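PDB 5FU5: Cbm77-rfpl from Ruminococcus flavefaciens, which probably binds plant cell-wall polysaccharide, most likely pectin, as a family 77 carbohydrate-binding module belonging to the cellulosome of this rumen bacterium. Local coordinates for residues A[44-49]-A[106-111]; A[65-70]-A[86-91]. All coordinates share one frame; numbering follows the deposited sequence.

Contact 1: residues A[44-49]-A[106-111]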
# COMPACT_ATOMS: atom_id res chain seq x y z
N GLN A 44 12.29 3.52 -4.60
CA GLN A 44 12.31 2.07 -4.64
C GLN A 44 10.90 1.58 -4.37
O GLN A 44 10.30 1.90 -3.34
CB GLN A 44 13.29 1.47 -3.64
CG GLN A 44 13.29 -0.04 -3.63
CD GLN A 44 14.29 -0.58 -2.66
OE1 GLN A 44 14.11 -0.49 -1.41
NE2 GLN A 44 15.32 -1.15 -3.18
N CYS A 45 10.37 0.78 -5.32
CA CYS A 45 8.99 0.28 -5.21
C CYS A 45 8.94 -1.22 -5.07
O CYS A 45 9.91 -1.92 -5.36
CB CYS A 45 8.26 0.70 -6.47
SG CYS A 45 8.93 0.06 -8.02
N LEU A 46 7.75 -1.69 -4.67
CA LEU A 46 7.33 -3.07 -4.83
C LEU A 46 6.61 -3.14 -6.20
O LEU A 46 5.65 -2.41 -6.44
CB LEU A 46 6.41 -3.46 -3.70
CG LEU A 46 6.04 -4.95 -3.62
CD1 LEU A 46 7.21 -5.70 -3.00
CD2 LEU A 46 4.76 -5.13 -2.81
N LYS A 47 7.14 -3.98 -7.07
CA LYS A 47 6.51 -4.22 -8.38
C LYS A 47 5.21 -4.98 -8.12
O LYS A 47 5.19 -5.92 -7.34
CB LYS A 47 7.44 -5.00 -9.29
CG LYS A 47 8.76 -4.28 -9.62
CD LYS A 47 9.65 -5.06 -10.59
CE LYS A 47 10.23 -6.30 -9.98
NZ LYS A 47 11.23 -7.00 -10.86
N MET A 48 4.11 -4.55 -8.78
CA MET A 48 2.86 -5.30 -8.64
C MET A 48 2.84 -6.40 -9.68
O MET A 48 2.50 -6.15 -10.82
CB MET A 48 1.64 -4.40 -8.70
CG MET A 48 1.67 -3.29 -7.68
SD MET A 48 1.26 -3.73 -5.98
CE MET A 48 2.17 -5.19 -5.59
N GLU A 49 3.26 -7.60 -9.27
CA GLU A 49 3.37 -8.74 -10.18
C GLU A 49 2.37 -9.82 -9.83
O GLU A 49 1.71 -9.79 -8.77
CB GLU A 49 4.79 -9.30 -10.16
CG GLU A 49 5.90 -8.28 -10.48
CD GLU A 49 7.29 -8.81 -10.20
OE1 GLU A 49 7.66 -8.85 -9.04
OE2 GLU A 49 8.02 -9.17 -11.13
N CYS A 106 1.56 -1.90 -12.32
CA CYS A 106 1.94 -0.63 -11.66
C CYS A 106 2.91 -0.94 -10.51
O CYS A 106 3.30 -2.10 -10.29
CB CYS A 106 0.73 0.14 -11.13
SG CYS A 106 -0.29 -0.81 -10.00
N ASN A 107 3.30 0.12 -9.82
CA ASN A 107 4.47 0.04 -8.91
C ASN A 107 4.21 0.86 -7.64
O ASN A 107 3.92 2.04 -7.69
CB ASN A 107 5.71 0.53 -9.67
CG ASN A 107 6.04 -0.39 -10.83
OD1 ASN A 107 6.47 -1.53 -10.62
ND2 ASN A 107 5.73 0.04 -12.03
N LEU A 108 4.28 0.15 -6.50
CA LEU A 108 3.86 0.62 -5.20
C LEU A 108 5.04 1.20 -4.37
O LEU A 108 6.03 0.50 -4.16
CB LEU A 108 3.20 -0.53 -4.44
CG LEU A 108 2.68 -0.24 -3.01
CD1 LEU A 108 1.60 0.83 -3.01
CD2 LEU A 108 2.23 -1.50 -2.32
N PHE A 109 4.88 2.44 -3.90
CA PHE A 109 5.99 3.12 -3.18
C PHE A 109 5.79 3.36 -1.69
O PHE A 109 6.77 3.50 -0.93
CB PHE A 109 6.31 4.44 -3.88
CG PHE A 109 6.96 4.29 -5.23
CD1 PHE A 109 6.22 3.94 -6.36
CD2 PHE A 109 8.30 4.54 -5.43
CE1 PHE A 109 6.81 3.78 -7.58
CE2 PHE A 109 8.88 4.43 -6.67
CZ PHE A 109 8.15 4.05 -7.76
N TYR A 110 4.56 3.41 -1.23
CA TYR A 110 4.25 3.77 0.16
C TYR A 110 2.90 3.22 0.52
O TYR A 110 1.99 3.20 -0.33
CB TYR A 110 4.28 5.31 0.31
CG TYR A 110 4.21 5.82 1.77
CD1 TYR A 110 5.33 5.82 2.59
CD2 TYR A 110 3.01 6.32 2.28
CE1 TYR A 110 5.23 6.30 3.88
CE2 TYR A 110 2.89 6.77 3.56
CZ TYR A 110 3.98 6.79 4.35
OH TYR A 110 3.79 7.27 5.64
N MET A 111 2.74 2.83 1.77
CA MET A 111 1.42 2.48 2.24
C MET A 111 1.23 2.80 3.70
O MET A 111 2.20 2.87 4.48
CB MET A 111 1.08 1.04 1.90
CG MET A 111 1.91 -0.02 2.54
SD MET A 111 1.47 -1.70 2.04
CE MET A 111 2.92 -2.37 2.81
O HOH W 1 9.26 3.93 -2.01
O HOH W 2 3.38 -4.34 -12.63
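Cys45 sets its CB squarely over one face of the Phe109 ring, a CH-pi contact 3.5 Å from CB to the ring centroid and only 11° off the ring normal. With SG turned between the backbone N and the carbonyl carbon (chi1 61°), the sulfur approaches the ring obliquely and rests 3.6 Å from CB of Asn107. Replacing the ring of Phe109 by an alanine removes the face under CB of Cys45, and that methylene is likely to lose its main side-chain packing partner in this strand pair. Asn107 runs alongside Lys47, its OD1 near CA and CG of the lysine, while its ND2 is held by Glu70. These contacts lie across two neighbouring antiparallel strands of the beta-sheet that builds this carbohydrate-binding module; Phe109 and Tyr110 together form a classic beta bulge facing Val67. Leu46 and Leu108, a hydrogen-bonded pair, exchange two backbone bonds, Leu46 N to Leu108 O at 2.8 Å and Leu108 N to Leu46 O at 2.9 Å. A third backbone bond follows, from Met48 N to Cys106 O at 3.0 Å. At the Gln44 end, one water donates to both Gln44 O and Phe109 O and so bridges the two backbones.

Contact 2: residues A[65-70]-A[86-91]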
# COMPACT_ATOMS: atom_id res chain seq x y z
N THR A 65 -4.21 3.55 2.63
CA THR A 65 -3.71 4.38 1.57
C THR A 65 -2.52 3.74 0.91
O THR A 65 -1.60 3.25 1.58
CB THR A 65 -3.28 5.78 2.13
OG1 THR A 65 -4.39 6.43 2.73
CG2 THR A 65 -2.69 6.68 1.08
N LEU A 66 -2.54 3.68 -0.41
CA LEU A 66 -1.50 3.06 -1.26
C LEU A 66 -1.04 4.08 -2.27
O LEU A 66 -1.87 4.68 -2.95
CB LEU A 66 -2.01 1.82 -2.00
CG LEU A 66 -2.57 0.73 -1.14
CD1 LEU A 66 -3.19 -0.32 -2.07
CD2 LEU A 66 -1.53 0.12 -0.23
N VAL A 67 0.27 4.32 -2.36
CA VAL A 67 0.82 5.39 -3.22
C VAL A 67 1.70 4.76 -4.30
O VAL A 67 2.66 4.01 -3.97
CB VAL A 67 1.64 6.40 -2.41
CG1 VAL A 67 2.24 7.49 -3.30
CG2 VAL A 67 0.85 6.96 -1.23
N PHE A 68 1.35 5.01 -5.58
CA PHE A 68 2.01 4.46 -6.75
C PHE A 68 2.72 5.55 -7.59
O PHE A 68 2.44 6.76 -7.42
CB PHE A 68 0.99 3.74 -7.64
CG PHE A 68 0.24 2.65 -6.94
CD1 PHE A 68 -0.87 2.94 -6.13
CD2 PHE A 68 0.62 1.30 -7.10
CE1 PHE A 68 -1.59 1.93 -5.53
CE2 PHE A 68 -0.11 0.28 -6.50
CZ PHE A 68 -1.20 0.60 -5.71
N ALA A 69 3.58 5.13 -8.51
CA ALA A 69 4.11 6.05 -9.54
C ALA A 69 3.03 6.50 -10.53
O ALA A 69 3.05 7.64 -11.03
CB ALA A 69 5.27 5.43 -10.29
N GLU A 70 2.13 5.56 -10.84
CA GLU A 70 1.18 5.71 -11.95
C GLU A 70 -0.11 6.42 -11.45
O GLU A 70 -0.73 5.96 -10.48
CB GLU A 70 0.85 4.31 -12.48
CG GLU A 70 2.04 3.57 -13.13
CD GLU A 70 2.95 2.81 -12.16
OE1 GLU A 70 2.67 2.74 -10.96
OE2 GLU A 70 3.97 2.27 -12.63
N ASN A 86 -4.86 10.23 -9.02
CA ASN A 86 -3.55 10.92 -8.91
C ASN A 86 -2.53 10.11 -8.17
O ASN A 86 -1.78 10.63 -7.35
CB ASN A 86 -3.71 12.31 -8.29
CG ASN A 86 -4.74 13.12 -9.01
OD1 ASN A 86 -4.79 13.12 -10.25
ND2 ASN A 86 -5.60 13.79 -8.27
N GLY A 87 -2.51 8.82 -8.45
CA GLY A 87 -1.50 7.91 -7.94
C GLY A 87 -1.79 7.34 -6.56
O GLY A 87 -1.00 6.51 -6.06
N ILE A 88 -2.93 7.69 -5.97
CA ILE A 88 -3.26 7.29 -4.60
C ILE A 88 -4.55 6.45 -4.60
O ILE A 88 -5.61 6.92 -5.05
CB ILE A 88 -3.41 8.53 -3.68
CG1 ILE A 88 -2.08 9.32 -3.61
CG2 ILE A 88 -3.85 8.09 -2.31
CD1 ILE A 88 -2.18 10.65 -2.92
N ILE A 89 -4.47 5.22 -4.06
CA ILE A 89 -5.63 4.42 -3.75
C ILE A 89 -5.97 4.58 -2.29
O ILE A 89 -5.08 4.49 -1.43
CB ILE A 89 -5.40 2.94 -4.06
CG1 ILE A 89 -5.23 2.78 -5.57
CG2 ILE A 89 -6.49 2.07 -3.45
CD1 ILE A 89 -5.03 1.36 -6.07
N THR A 90 -7.25 4.81 -1.98
CA THR A 90 -7.75 4.77 -0.62
C THR A 90 -8.87 3.77 -0.56
O THR A 90 -9.74 3.71 -1.44
CB THR A 90 -8.23 6.11 -0.06
OG1 THR A 90 -9.24 6.64 -0.90
CG2 THR A 90 -7.15 7.10 -0.02
N VAL A 91 -8.86 2.98 0.48
CA VAL A 91 -9.87 1.95 0.70
C VAL A 91 -10.21 1.91 2.18
O VAL A 91 -9.31 1.76 3.01
CB VAL A 91 -9.44 0.51 0.32
CG1 VAL A 91 -10.69 -0.40 0.33
CG2 VAL A 91 -8.71 0.40 -1.02
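The Phe68 ring receives the carbonyl oxygen of Gly87 at its edge, near the ring plane, with Gly87 O 3.6 Å from CD1, while the CD1 methyl of Ile89 comes in obliquely, 3.5 Å from CE1 of Phe68. The ring and Ile89 belong to an antiparallel pair in the beta-sheet of the module, strands 62-68 and 88-93, with Gly87 just ahead of the second strand. With CG of Phe68 anti to the carbonyl carbon (chi1 -57°), the ring leans across to Ile89, whose extended CG1-CD1 branch crosses it. Leu66 and Ile89 point to the same face of the sheet, CB to CB 4.1 Å, and Leu108 and Met111 of strand 107-116 touch Leu66. On the face of Thr65, Val67 and Ile88, Thr65 and Thr90 lie side by side, and CG2 of Thr65 meets CG2 of Ile88 at 3.9 Å; Tyr37 touches both Thr65 and Ile88. Leu66 and Ile89 form a hydrogen-bonded pair, each N donating to the other's O at 2.9 Å. Gly87 O also accepts a nearly straight bond from Phe68 N, 2.8 Å long with 172° at the hydrogen. Gly87 has a positive phi, and a CB there would come tight against Phe68 O; its CA makes a CA-H...O contact with Glu70 O, 3.3 Å away.

Overall arrangement
Contacts 1 and 2 illustrate how one sheet can be propagated by strands distant in sequence. Strands 62-68 and 107-116 are direct neighbours, so the four segments run in the order 44-49, 106-111, 65-70, 86-91 across the sheet, with the centres of the two contacts about 10 Å apart. Along the chain, contact 2 is nested within the loop that contact 1 closes. Val67 makes the junction at the bulge: Phe109 N lies 2.7 Å from Val67 O and Tyr110 O lies 2.9 Å from Val67 N, both probable hydrogen bonds. Nearby, Asn107 O packs against CB of Phe68 at 3.4 Å. Each contact is buried, centred about 8 Å from the centre of the chain.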